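PDB 6IV9: Cas13d from uncultured Ruminococcus sp, which binds a CRISPR RNA to form a binary effector complex and uses two HEPN domains in crRNA maturation and target RNA cleavage. Local coordinates for residues A[147-152]-A[172-177]; A[338-343]-A[403-408]; A[397-402]-A[468-473]. The protein carries 2 engineered substitutions. One frame throughout, in Å; residues are numbered along the deposited sequence.

Contact 1: residues A[147-152]-A[172-177]. With nucleotides of chain B.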
loop_
_atom_site.group_PDB
_atom_site.type_symbol
_atom_site.label_atom_id
_atom_site.label_comp_id
_atom_site.label_asym_id
_atom_site.label_seq_id
_atom_site.Cartn_x
_atom_site.Cartn_y
_atom_site.Cartn_z
ATOM N N ASP A 147 -7.252 -25.040 9.973
ATOM C CA ASP A 147 -7.642 -23.696 9.482
ATOM C C ASP A 147 -9.156 -23.672 9.230
ATOM O O ASP A 147 -9.722 -24.711 9.018
ATOM C CB ASP A 147 -6.790 -23.241 8.304
ATOM C CG ASP A 147 -7.015 -24.085 7.072
ATOM O OD1 ASP A 147 -7.288 -25.270 7.235
ATOM O OD2 ASP A 147 -6.910 -23.544 5.974
ATOM N N MET A 148 -9.758 -22.488 9.225
ATOM C CA MET A 148 -11.226 -22.360 9.042
ATOM C C MET A 148 -11.663 -22.896 7.669
ATOM O O MET A 148 -12.745 -23.367 7.581
ATOM C CB MET A 148 -11.703 -20.919 9.245
ATOM C CG MET A 148 -11.583 -20.434 10.669
ATOM S SD MET A 148 -12.514 -21.379 11.885
ATOM C CE MET A 148 -14.179 -20.936 11.428
ATOM N N LEU A 149 -10.858 -22.710 6.634
ATOM C CA LEU A 149 -11.195 -23.176 5.265
ATOM C C LEU A 149 -11.037 -24.693 5.136
ATOM O O LEU A 149 -11.606 -25.249 4.244
ATOM C CB LEU A 149 -10.253 -22.489 4.286
ATOM C CG LEU A 149 -10.796 -21.342 3.447
ATOM C CD1 LEU A 149 -12.095 -20.770 3.952
ATOM C CD2 LEU A 149 -9.742 -20.285 3.246
ATOM N N GLY A 150 -10.240 -25.305 5.998
ATOM C CA GLY A 150 -9.970 -26.743 5.889
ATOM C C GLY A 150 -8.936 -27.047 4.819
ATOM O O GLY A 150 -8.896 -28.162 4.372
ATOM N N LEU A 151 -8.120 -26.072 4.447
ATOM C CA LEU A 151 -7.104 -26.275 3.382
ATOM C C LEU A 151 -5.695 -26.439 3.952
ATOM O O LEU A 151 -4.777 -26.477 3.181
ATOM C CB LEU A 151 -7.172 -25.083 2.437
ATOM C CG LEU A 151 -8.487 -24.962 1.690
ATOM C CD1 LEU A 151 -8.546 -23.663 0.929
ATOM C CD2 LEU A 151 -8.677 -26.146 0.767
ATOM N N LYS A 152 -5.568 -26.604 5.255
ATOM C CA LYS A 152 -4.226 -26.691 5.872
ATOM C C LYS A 152 -3.427 -27.840 5.260
ATOM O O LYS A 152 -2.296 -27.624 4.939
ATOM C CB LYS A 152 -4.392 -26.944 7.371
ATOM C CG LYS A 152 -3.131 -27.183 8.173
ATOM C CD LYS A 152 -3.437 -27.276 9.640
ATOM C CE LYS A 152 -2.242 -27.509 10.532
ATOM N NZ LYS A 152 -1.619 -28.827 10.307
ATOM N N LEU A 172 3.219 -19.945 8.747
ATOM C CA LEU A 172 4.191 -19.406 7.771
ATOM C C LEU A 172 3.487 -19.272 6.418
ATOM O O LEU A 172 3.586 -18.236 5.813
ATOM C CB LEU A 172 5.365 -20.380 7.677
ATOM C CG LEU A 172 6.487 -20.000 6.723
ATOM C CD1 LEU A 172 7.753 -20.770 7.050
ATOM C CD2 LEU A 172 6.079 -20.237 5.290
ATOM N N ILE A 173 2.729 -20.290 6.028
ATOM C CA ILE A 173 2.023 -20.313 4.716
ATOM C C ILE A 173 1.019 -19.158 4.603
ATOM O O ILE A 173 1.030 -18.519 3.588
ATOM C CB ILE A 173 1.335 -21.660 4.479
ATOM C CG1 ILE A 173 2.356 -22.772 4.255
ATOM C CG2 ILE A 173 0.360 -21.548 3.328
ATOM C CD1 ILE A 173 1.788 -24.153 4.342
ATOM N N TYR A 174 0.265 -18.851 5.657
ATOM C CA TYR A 174 -0.721 -17.736 5.613
ATOM C C TYR A 174 0.017 -16.425 5.341
ATOM O O TYR A 174 -0.555 -15.554 4.740
ATOM C CB TYR A 174 -1.687 -17.724 6.804
ATOM C CG TYR A 174 -2.947 -18.498 6.540
ATOM C CD1 TYR A 174 -2.908 -19.865 6.442
ATOM C CD2 TYR A 174 -4.158 -17.878 6.294
ATOM C CE1 TYR A 174 -4.035 -20.605 6.163
ATOM C CE2 TYR A 174 -5.306 -18.604 6.011
ATOM C CZ TYR A 174 -5.239 -19.981 5.942
ATOM O OH TYR A 174 -6.323 -20.749 5.644
ATOM N N ASN A 175 1.236 -16.301 5.844
ATOM C CA ASN A 175 2.052 -15.096 5.571
ATOM C C ASN A 175 2.362 -15.016 4.069
ATOM O O ASN A 175 2.342 -13.929 3.538
ATOM C CB ASN A 175 3.271 -15.022 6.476
ATOM C CG ASN A 175 2.912 -14.415 7.809
ATOM O OD1 ASN A 175 2.765 -13.224 7.919
ATOM N ND2 ASN A 175 2.726 -15.233 8.813
ATOM N N ILE A 176 2.683 -16.147 3.441
ATOM C CA ILE A 176 2.927 -16.163 1.971
ATOM C C ILE A 176 1.628 -15.821 1.232
ATOM O O ILE A 176 1.684 -15.059 0.316
ATOM C CB ILE A 176 3.553 -17.479 1.485
ATOM C CG1 ILE A 176 4.888 -17.764 2.172
ATOM C CG2 ILE A 176 3.692 -17.466 -0.019
ATOM C CD1 ILE A 176 5.426 -19.134 1.920
ATOM N N LEU A 177 0.486 -16.328 1.682
ATOM C CA LEU A 177 -0.794 -16.009 1.003
ATOM C C LEU A 177 -1.058 -14.500 1.072
ATOM O O LEU A 177 -1.591 -13.984 0.127
ATOM C CB LEU A 177 -1.932 -16.797 1.640
ATOM C CG LEU A 177 -1.789 -18.310 1.570
ATOM C CD1 LEU A 177 -3.024 -18.988 2.130
ATOM C CD2 LEU A 177 -1.495 -18.771 0.164
ATOM P P U B 25 -7.492 -19.674 10.527
ATOM O OP1 U B 25 -7.888 -20.174 11.874
ATOM O OP2 U B 25 -8.300 -19.950 9.347
ATOM O "O5'" U B 25 -7.449 -18.125 10.798
ATOM C "C5'" U B 25 -7.473 -17.219 9.680
ATOM C "C4'" U B 25 -8.863 -16.648 9.492
ATOM O "O4'" U B 25 -9.291 -16.181 10.775
ATOM C "C3'" U B 25 -8.899 -15.367 8.649
ATOM O "O3'" U B 25 -9.058 -15.618 7.286
ATOM C "C2'" U B 25 -10.122 -14.633 9.158
ATOM O "O2'" U B 25 -11.260 -15.039 8.428
ATOM C "C1'" U B 25 -10.289 -15.192 10.579
ATOM N N1 U B 25 -10.137 -14.180 11.617
ATOM C C2 U B 25 -11.202 -13.320 11.766
ATOM O O2 U B 25 -12.142 -13.316 11.008
ATOM N N3 U B 25 -11.087 -12.437 12.793
ATOM C C4 U B 25 -10.066 -12.357 13.709
ATOM O O4 U B 25 -10.121 -11.515 14.598
ATOM C C5 U B 25 -8.991 -13.264 13.479
ATOM C C6 U B 25 -9.054 -14.111 12.449
ATOM P P C B 24 -3.740 -15.778 11.396
ATOM O OP1 C B 24 -3.736 -15.394 9.980
ATOM O OP2 C B 24 -4.699 -15.327 12.366
ATOM O "O5'" C B 24 -3.889 -17.371 11.424
ATOM C "C5'" C B 24 -3.535 -18.150 10.278
ATOM C "C4'" C B 24 -3.723 -19.619 10.558
ATOM O "O4'" C B 24 -2.729 -20.081 11.510
ATOM C "C3'" C B 24 -5.031 -19.971 11.196
ATOM O "O3'" C B 24 -6.006 -20.055 10.199
ATOM C "C2'" C B 24 -4.709 -21.327 11.820
ATOM O "O2'" C B 24 -4.730 -22.365 10.858
ATOM C "C1'" C B 24 -3.317 -21.061 12.359
ATOM N N1 C B 24 -3.250 -20.579 13.765
ATOM C C2 C B 24 -3.169 -21.533 14.796
ATOM O O2 C B 24 -3.203 -22.739 14.497
ATOM N N3 C B 24 -3.098 -21.113 16.082
ATOM C C4 C B 24 -3.024 -19.799 16.353
ATOM N N4 C B 24 -2.877 -19.419 17.625
ATOM C C5 C B 24 -3.076 -18.813 15.323
ATOM C C6 C B 24 -3.202 -19.244 14.056
ATOM P P U B 4 -18.834 -17.879 14.075
ATOM O OP1 U B 4 -19.630 -18.969 13.436
ATOM O OP2 U B 4 -19.385 -17.031 15.105
ATOM O "O5'" U B 4 -17.486 -18.464 14.645
ATOM C "C5'" U B 4 -16.717 -19.433 13.878
ATOM C "C4'" U B 4 -15.402 -19.707 14.548
ATOM O "O4'" U B 4 -14.545 -18.507 14.554
ATOM C "C3'" U B 4 -15.459 -20.100 16.029
ATOM O "O3'" U B 4 -15.772 -21.478 16.224
ATOM C "C2'" U B 4 -14.035 -19.806 16.465
ATOM O "O2'" U B 4 -13.111 -20.753 15.960
ATOM C "C1'" U B 4 -13.785 -18.475 15.755
ATOM N N1 U B 4 -14.229 -17.337 16.579
ATOM C C2 U B 4 -13.367 -16.899 17.564
ATOM O O2 U B 4 -12.286 -17.436 17.797
ATOM N N3 U B 4 -13.806 -15.807 18.270
ATOM C C4 U B 4 -15.011 -15.168 18.155
ATOM O O4 U B 4 -15.256 -14.205 18.883
ATOM C C5 U B 4 -15.854 -15.681 17.121
ATOM C C6 U B 4 -15.448 -16.732 16.394
HETATM O O HOH W 1 -8.725 -20.507 6.739
#
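In the RNA-binding loop that leads into helix 152-160, the carboxylate of Asp147 meets the phenol of Tyr174, which projects from helix 168-197. Tyr174 OH donates a hydrogen bond of 2.9 Å to Asp147 OD2, which accepts through its anti lone pair, away from OD1. Asp147 OD2 lies at the ring edge, in its plane, while the carboxylate as a whole is turned 78° against the ring. With CG of Asp147 lying between its own N and carbonyl carbon (chi1 66°), the acid bends back over the turn that follows. There Asp147 OD1 accepts Lys152 N at 2.9 Å, a donor lying above the carboxylate plane, and OD2 takes a weak bond from Leu151 N. A short acid suits this place: one buried group ties off backbone N-H groups at the start of a helix and also holds a tyrosine from another.

The hydroxyl is gripped a second time by a water that donates to Tyr174 OH at 2.7 Å, donates to OP2 of U25 of chain B and accepts from Leu149 N. OP2 of U25 of chain B also accepts Met148 N at 2.9 Å in a nearly straight bond (171°), so the loop holds the RNA backbone through main chain and water. Leu149 CD2 makes a loose van der Waals contact with Tyr174 OH at 4.2 Å.

One face of the ring lies against the ribose of C24 of chain B, while Leu177 covers the opposite one. Around this site, Leu149 and Leu151 pack on helix 713-760, Ile173 rests on helix 152-160, and Leu172, Asn175 and Ile176 lean on helix 511-535.

Contact 2: residues A[338-343]-A[403-408]. With nucleotides of chain B.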
loop_
_atom_site.group_PDB
_atom_site.type_symbol
_atom_site.label_atom_id
_atom_site.label_comp_id
_atom_site.label_asym_id
_atom_site.label_seq_id
_atom_site.Cartn_x
_atom_site.Cartn_y
_atom_site.Cartn_z
ATOM N N LYS A 338 25.906 18.479 3.398
ATOM C CA LYS A 338 26.876 19.285 4.188
ATOM C C LYS A 338 26.191 20.209 5.191
ATOM O O LYS A 338 26.754 20.432 6.219
ATOM C CB LYS A 338 27.806 20.075 3.269
ATOM C CG LYS A 338 27.122 21.096 2.381
ATOM C CD LYS A 338 27.959 21.568 1.235
ATOM C CE LYS A 338 29.050 22.507 1.680
ATOM N NZ LYS A 338 29.784 23.052 0.526
ATOM N N VAL A 339 25.052 20.775 4.855
ATOM C CA VAL A 339 24.468 21.711 5.841
ATOM C C VAL A 339 24.104 20.980 7.133
ATOM O O VAL A 339 24.541 21.394 8.175
ATOM C CB VAL A 339 23.221 22.359 5.237
ATOM C CG1 VAL A 339 22.485 23.168 6.270
ATOM C CG2 VAL A 339 23.535 23.173 4.005
ATOM N N ASN A 340 23.327 19.910 7.044
ATOM C CA ASN A 340 22.950 19.179 8.272
ATOM C C ASN A 340 24.181 18.549 8.915
ATOM O O ASN A 340 24.286 18.590 10.118
ATOM C CB ASN A 340 21.839 18.169 8.015
ATOM C CG ASN A 340 20.523 18.844 7.722
ATOM O OD1 ASN A 340 20.467 20.047 7.581
ATOM N ND2 ASN A 340 19.465 18.069 7.635
ATOM N N ILE A 341 25.069 17.981 8.113
ATOM C CA ILE A 341 26.252 17.297 8.701
ATOM C C ILE A 341 27.106 18.310 9.476
ATOM O O ILE A 341 27.483 17.999 10.586
ATOM C CB ILE A 341 27.046 16.542 7.626
ATOM C CG1 ILE A 341 26.296 15.284 7.180
ATOM C CG2 ILE A 341 28.430 16.209 8.140
ATOM C CD1 ILE A 341 26.790 14.692 5.903
ATOM N N SER A 342 27.324 19.497 8.920
ATOM C CA SER A 342 28.148 20.522 9.614
ATOM C C SER A 342 27.501 20.910 10.933
ATOM O O SER A 342 28.179 20.877 11.931
ATOM C CB SER A 342 28.272 21.738 8.773
ATOM O OG SER A 342 29.021 21.455 7.627
ATOM N N LEU A 343 26.207 21.186 10.915
ATOM C CA LEU A 343 25.488 21.611 12.130
ATOM C C LEU A 343 25.599 20.519 13.189
ATOM O O LEU A 343 25.786 20.842 14.336
ATOM C CB LEU A 343 24.019 21.763 11.745
ATOM C CG LEU A 343 23.423 23.163 11.723
ATOM C CD1 LEU A 343 24.491 24.244 11.748
ATOM C CD2 LEU A 343 22.508 23.330 10.524
ATOM N N MET A 403 14.623 21.207 9.715
ATOM C CA MET A 403 14.635 21.360 11.182
ATOM C C MET A 403 14.240 20.041 11.842
ATOM O O MET A 403 14.883 19.666 12.799
ATOM C CB MET A 403 13.662 22.457 11.609
ATOM C CG MET A 403 13.736 22.806 13.070
ATOM S SD MET A 403 12.868 24.345 13.459
ATOM C CE MET A 403 11.227 23.940 12.898
ATOM N N TYR A 404 13.213 19.383 11.319
ATOM C CA TYR A 404 12.742 18.091 11.872
ATOM C C TYR A 404 13.795 16.999 11.709
ATOM O O TYR A 404 13.876 16.181 12.591
ATOM C CB TYR A 404 11.365 17.723 11.332
ATOM C CG TYR A 404 10.274 18.609 11.864
ATOM C CD1 TYR A 404 10.550 19.578 12.805
ATOM C CD2 TYR A 404 8.974 18.503 11.407
ATOM C CE1 TYR A 404 9.567 20.416 13.289
ATOM C CE2 TYR A 404 7.975 19.325 11.889
ATOM C CZ TYR A 404 8.274 20.286 12.831
ATOM O OH TYR A 404 7.310 21.113 13.300
ATOM N N LYS A 405 14.522 16.991 10.594
ATOM C CA LYS A 405 15.562 15.955 10.387
ATOM C C LYS A 405 16.630 16.116 11.469
ATOM O O LYS A 405 17.023 15.143 12.060
ATOM C CB LYS A 405 16.205 16.109 9.009
ATOM C CG LYS A 405 15.482 15.437 7.857
ATOM C CD LYS A 405 16.246 15.441 6.573
ATOM C CE LYS A 405 15.690 14.502 5.533
ATOM N NZ LYS A 405 14.374 14.945 5.026
ATOM N N LEU A 406 17.044 17.349 11.720
ATOM C CA LEU A 406 18.077 17.593 12.748
ATOM C C LEU A 406 17.563 17.161 14.119
ATOM O O LEU A 406 18.286 16.497 14.809
ATOM C CB LEU A 406 18.432 19.080 12.724
ATOM C CG LEU A 406 19.168 19.517 11.467
ATOM C CD1 LEU A 406 19.153 21.019 11.302
ATOM C CD2 LEU A 406 20.579 18.979 11.466
ATOM N N MET A 407 16.338 17.524 14.465
ATOM C CA MET A 407 15.762 17.150 15.775
ATOM C C MET A 407 15.615 15.630 15.873
ATOM O O MET A 407 16.030 15.071 16.857
ATOM C CB MET A 407 14.400 17.816 15.960
ATOM C CG MET A 407 14.468 19.322 16.055
ATOM S SD MET A 407 12.858 20.115 16.127
ATOM C CE MET A 407 13.310 21.769 16.632
ATOM N N ASP A 408 15.081 15.001 14.833
ATOM C CA ASP A 408 14.883 13.533 14.794
ATOM C C ASP A 408 16.246 12.838 14.901
ATOM O O ASP A 408 16.341 11.847 15.583
ATOM C CB ASP A 408 14.122 13.125 13.533
ATOM C CG ASP A 408 12.653 13.516 13.539
ATOM O OD1 ASP A 408 12.207 14.090 14.519
ATOM O OD2 ASP A 408 11.972 13.222 12.576
ATOM P P A B 44 17.807 16.348 2.340
ATOM O OP1 A B 44 18.069 16.719 3.743
ATOM O OP2 A B 44 16.368 16.288 1.919
ATOM O "O5'" A B 44 18.537 17.189 1.191
ATOM C "C5'" A B 44 19.907 17.667 1.433
ATOM C "C4'" A B 44 20.266 18.791 0.493
ATOM O "O4'" A B 44 20.309 18.323 -0.882
ATOM C "C3'" A B 44 19.240 19.930 0.508
ATOM O "O3'" A B 44 19.882 21.197 0.314
ATOM C "C2'" A B 44 18.344 19.566 -0.656
ATOM O "O2'" A B 44 17.700 20.662 -1.247
ATOM C "C1'" A B 44 19.353 19.035 -1.649
ATOM N N9 A B 44 18.772 18.102 -2.599
ATOM C C8 A B 44 17.894 17.058 -2.389
ATOM N N7 A B 44 17.615 16.379 -3.474
ATOM C C5 A B 44 18.366 17.007 -4.459
ATOM C C6 A B 44 18.526 16.752 -5.821
ATOM N N6 A B 44 17.891 15.769 -6.459
ATOM N N1 A B 44 19.353 17.562 -6.524
ATOM C C2 A B 44 19.994 18.543 -5.876
ATOM N N3 A B 44 19.935 18.874 -4.588
ATOM C C4 A B 44 19.090 18.061 -3.930
#
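Van der Waals packing dominates where Asn340 and Leu343 of helix 338-347 meet Leu406 of helix 400-418. The segment axes approach to 10.8 Å and run in roughly the same direction, crossing at -39°. Leu406 is the central side chain: its CG is anti to its carbonyl carbon (chi1 -69°), which points the branch at the partner helix. Leu406 CD2 lies against the amide carbon of Asn340, 3.7 Å from CG, and also touches the CB of that residue. Leu406 CD1 touches the amide oxygen of Asn340 and reaches Leu343 CD2 at 4.1 Å, the two leucines crossing at about a right angle. A branched aliphatic residue suits this place because it can serve both at once. Beyond them, Met465 and helix 436-464 continue the apolar surface, with Ile461 on Leu406 and His464 on Leu343.

The polar side of the contact belongs to Asn340, whose buried amide needs partners for both of its ends. OD1 accepts a hydrogen bond from Lys402 NZ, and ND2 is hydrogen-bonded to Tyr360 OH, which should fix the amide's rotation. Held this way, Asn340 ND2 faces the aliphatic CB of Lys405 at 4.0 Å, a touch without a hydrogen bond.

Electrostatic contact with the RNA falls to Lys405. Its chain starts toward the partner helix and then leads off to the nucleic acid, turning at the last torsion (chi4 68°). Lys405 CD passes 3.6 Å from OP1 of A44 of chain B, and NZ makes its salt bridge with the phosphate of another nucleotide of the bound RNA.

The chemistry thus divides by role: Leu406 packs on Asn340 and Leu343, the amide's two outside bonds offset the cost of its burial, and Lys405 offers its methylenes to the protein and its charge to the RNA.

Contact 3: residues A[397-402]-A[468-473]. With nucleotides of chain B.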
loop_
_atom_site.group_PDB
_atom_site.type_symbol
_atom_site.label_atom_id
_atom_site.label_comp_id
_atom_site.label_asym_id
_atom_site.label_seq_id
_atom_site.Cartn_x
_atom_site.Cartn_y
_atom_site.Cartn_z
ATOM N N ASP A 397 8.171 27.537 8.354
ATOM C CA ASP A 397 7.530 26.647 7.360
ATOM C C ASP A 397 8.501 26.292 6.237
ATOM O O ASP A 397 8.548 25.139 5.880
ATOM C CB ASP A 397 6.269 27.275 6.775
ATOM C CG ASP A 397 5.042 27.157 7.658
ATOM O OD1 ASP A 397 5.185 26.775 8.820
ATOM O OD2 ASP A 397 3.957 27.454 7.165
ATOM N N SER A 398 9.258 27.252 5.723
ATOM C CA SER A 398 10.186 26.970 4.599
ATOM C C SER A 398 11.306 26.006 5.001
ATOM O O SER A 398 11.824 25.366 4.127
ATOM C CB SER A 398 10.718 28.223 3.964
ATOM O OG SER A 398 11.401 29.017 4.902
ATOM N N VAL A 399 11.687 25.968 6.269
ATOM C CA VAL A 399 12.824 25.109 6.711
ATOM C C VAL A 399 12.360 23.964 7.610
ATOM O O VAL A 399 13.216 23.297 8.149
ATOM C CB VAL A 399 13.857 25.961 7.462
ATOM C CG1 VAL A 399 14.372 27.103 6.613
ATOM C CG2 VAL A 399 13.272 26.485 8.750
ATOM N N ARG A 400 11.063 23.720 7.708
ATOM C CA ARG A 400 10.575 22.729 8.696
ATOM C C ARG A 400 11.119 21.319 8.454
ATOM O O ARG A 400 11.455 20.679 9.416
ATOM C CB ARG A 400 9.050 22.742 8.776
ATOM C CG ARG A 400 8.506 22.177 10.074
ATOM C CD ARG A 400 7.004 22.262 10.093
ATOM N NE ARG A 400 6.560 23.633 10.092
ATOM C CZ ARG A 400 6.820 24.480 11.052
ATOM N NH1 ARG A 400 7.437 24.076 12.139
ATOM N NH2 ARG A 400 6.449 25.732 10.931
ATOM N N SER A 401 11.200 20.872 7.211
ATOM C CA SER A 401 11.703 19.501 6.966
ATOM C C SER A 401 13.147 19.383 7.446
ATOM O O SER A 401 13.473 18.402 8.075
ATOM C CB SER A 401 11.599 19.159 5.525
ATOM O OG SER A 401 10.248 19.036 5.158
ATOM N N LYS A 402 13.971 20.377 7.139
ATOM C CA LYS A 402 15.384 20.321 7.575
ATOM C C LYS A 402 15.433 20.356 9.101
ATOM O O LYS A 402 16.153 19.581 9.673
ATOM C CB LYS A 402 16.202 21.443 6.931
ATOM C CG LYS A 402 17.637 21.534 7.411
ATOM C CD LYS A 402 18.462 22.564 6.707
ATOM C CE LYS A 402 18.668 22.274 5.241
ATOM N NZ LYS A 402 19.437 21.034 5.008
ATOM N N ASP A 468 19.902 32.681 5.571
ATOM C CA ASP A 468 21.297 33.195 5.582
ATOM C C ASP A 468 22.273 32.127 6.076
ATOM O O ASP A 468 23.277 31.914 5.425
ATOM C CB ASP A 468 21.387 34.514 6.347
ATOM C CG ASP A 468 20.727 35.661 5.600
ATOM O OD1 ASP A 468 20.901 35.728 4.383
ATOM O OD2 ASP A 468 20.046 36.464 6.240
ATOM N N VAL A 469 21.985 31.487 7.200
ATOM C CA VAL A 469 22.892 30.419 7.699
ATOM C C VAL A 469 22.925 29.249 6.711
ATOM O O VAL A 469 23.992 28.692 6.478
ATOM C CB VAL A 469 22.418 29.924 9.068
ATOM C CG1 VAL A 469 23.265 28.778 9.559
ATOM C CG2 VAL A 469 22.378 31.045 10.076
ATOM N N ILE A 470 21.766 28.860 6.199
ATOM C CA ILE A 470 21.742 27.687 5.288
ATOM C C ILE A 470 22.550 27.989 4.026
ATOM O O ILE A 470 23.269 27.131 3.595
ATOM C CB ILE A 470 20.300 27.228 5.018
ATOM C CG1 ILE A 470 19.636 26.730 6.299
ATOM C CG2 ILE A 470 20.271 26.183 3.928
ATOM C CD1 ILE A 470 18.145 26.598 6.212
ATOM N N LYS A 471 22.433 29.191 3.475
ATOM C CA LYS A 471 23.219 29.559 2.270
ATOM C C LYS A 471 24.704 29.538 2.628
ATOM O O LYS A 471 25.495 29.059 1.841
ATOM C CB LYS A 471 22.805 30.949 1.791
ATOM C CG LYS A 471 23.351 31.400 0.449
ATOM C CD LYS A 471 22.807 32.761 0.066
ATOM C CE LYS A 471 23.247 33.261 -1.293
ATOM N NZ LYS A 471 24.453 34.115 -1.191
ATOM N N GLU A 472 25.030 30.032 3.809
ATOM C CA GLU A 472 26.423 30.104 4.301
ATOM C C GLU A 472 27.004 28.694 4.430
ATOM O O GLU A 472 28.104 28.463 3.954
ATOM C CB GLU A 472 26.322 30.722 5.693
ATOM C CG GLU A 472 27.598 31.263 6.290
ATOM C CD GLU A 472 27.286 32.346 7.306
ATOM O OE1 GLU A 472 27.558 33.526 7.017
ATOM O OE2 GLU A 472 26.734 32.016 8.367
ATOM N N LEU A 473 26.261 27.789 5.058
ATOM C CA LEU A 473 26.719 26.391 5.240
ATOM C C LEU A 473 26.872 25.698 3.886
ATOM O O LEU A 473 27.734 24.857 3.764
ATOM C CB LEU A 473 25.748 25.681 6.174
ATOM C CG LEU A 473 25.862 26.149 7.612
ATOM C CD1 LEU A 473 24.809 25.516 8.483
ATOM C CD2 LEU A 473 27.244 25.867 8.149
ATOM P P C B 45 20.149 22.149 1.533
ATOM O OP1 C B 45 20.869 23.346 0.999
ATOM O OP2 C B 45 20.801 21.434 2.669
ATOM O "O5'" C B 45 18.707 22.547 2.066
ATOM C "C5'" C B 45 17.846 23.329 1.242
ATOM C "C4'" C B 45 16.686 23.774 2.084
ATOM O "O4'" C B 45 17.102 24.873 2.933
ATOM C "C3'" C B 45 15.498 24.362 1.339
ATOM O "O3'" C B 45 14.640 23.351 0.860
ATOM C "C2'" C B 45 14.781 25.082 2.464
ATOM O "O2'" C B 45 14.084 24.297 3.392
ATOM C "C1'" C B 45 15.958 25.665 3.240
ATOM N N1 C B 45 16.135 27.093 2.893
ATOM C C2 C B 45 17.160 27.518 2.051
ATOM O O2 C B 45 17.996 26.697 1.658
ATOM N N3 C B 45 17.243 28.832 1.729
ATOM C C4 C B 45 16.325 29.689 2.183
ATOM N N4 C B 45 16.442 30.972 1.843
ATOM C C5 C B 45 15.246 29.271 3.007
ATOM C C6 C B 45 15.190 27.981 3.337
ATOM P P A B 46 13.970 23.433 -0.552
ATOM O OP1 A B 46 13.113 22.228 -0.662
ATOM O OP2 A B 46 14.929 23.790 -1.561
ATOM O "O5'" A B 46 13.069 24.746 -0.453
ATOM C "C5'" A B 46 11.900 24.729 0.336
ATOM C "C4'" A B 46 11.387 26.129 0.439
ATOM O "O4'" A B 46 12.399 26.988 1.050
ATOM C "C3'" A B 46 11.092 26.808 -0.889
ATOM O "O3'" A B 46 9.848 26.371 -1.443
ATOM C "C2'" A B 46 11.126 28.280 -0.485
ATOM O "O2'" A B 46 9.976 28.618 0.224
ATOM C "C1'" A B 46 12.281 28.296 0.513
ATOM N N9 A B 46 13.526 28.649 -0.140
ATOM C C8 A B 46 14.546 27.859 -0.609
ATOM N N7 A B 46 15.515 28.536 -1.177
ATOM C C5 A B 46 15.076 29.852 -1.124
ATOM C C6 A B 46 15.631 31.049 -1.596
ATOM N N6 A B 46 16.813 31.113 -2.205
ATOM N N1 A B 46 14.932 32.192 -1.398
ATOM C C2 A B 46 13.748 32.116 -0.775
ATOM N N3 A B 46 13.114 31.040 -0.299
ATOM C C4 A B 46 13.840 29.931 -0.513
#
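Val399, the residue immediately before helix 400-418, faces Ile470 of helix 467-475 across a CA-CA distance of 9.4 Å, far enough apart that only side chains bridge the gap. Their ends meet where Val399 CG1 touches Ile470 CD1 at 3.8 Å. The same Ile470 CD1 rests on the aliphatic part of Lys402, 4.1 Å from its CD, as the two side chains slide past each other in opposite directions.

Each of these residues has a second task on C45 of chain B. Val399 CG1 approaches C6 of the C45 base of chain B, 3.5 Å away. Ile470 splits its work between its branches: CD1 goes to the protein and also nears the sugar at C1', whereas Ile470 CG2 reaches O2 of the C45 base of chain B at 3.3 Å. Beta-branched residues suit such a place, since their short, stiff forks present methyl groups to the nucleotide and the protein together.

Lys402 extends at first and then bends twice (chi3 -65°, chi4 -64°), which brings NZ to OP2 of C45 of chain B in a hydrogen bond of 2.7 Å. Its long apolar chain can thus pack on Ile470 while the charge answers the phosphate. At the ribose, the O2' of C45 of chain B donates to the backbone carbonyl Ser398 O at 2.6 Å, and the CB of Ser398 nears the sugar of A46 of chain B. The turn itself carries a salt bridge, with Arg400 NH2 meeting Asp397 OD1 at 2.7 Å, in the guanidinium plane and almost straight (171°).

Apolar contact with base and sugar, a lysine on the phosphate and a main-chain carbonyl on the 2'-hydroxyl together describe an RNA-binding cleft between two helices, here occupied by the crRNA, with a 2'-hydroxyl contact consistent with a preference for ribose.

All three are largely buried contacts lying beside the bound RNA, and none is plain hydrophobic core. Contact 1 stands apart, on the opposite side of the chain's centre, its centre 47 and 52 Å from those of contacts 2 and 3. It is polar, a loop carboxylate and a tyrosine joined beside U25 and C24 of chain B. Contacts 2 and 3 form one neighbourhood, with centres 10 Å apart: both use helix 400-418, and Leu343 packs on Leu473. Both are chiefly apolar between their segments, with Lys402 bonded to the phosphate of C45 of chain B, and Lys405 passing A44 of chain B to bridge another phosphate. Contact 2 joins helix to helix more closely, whereas contact 3 meets largely around its nucleotide.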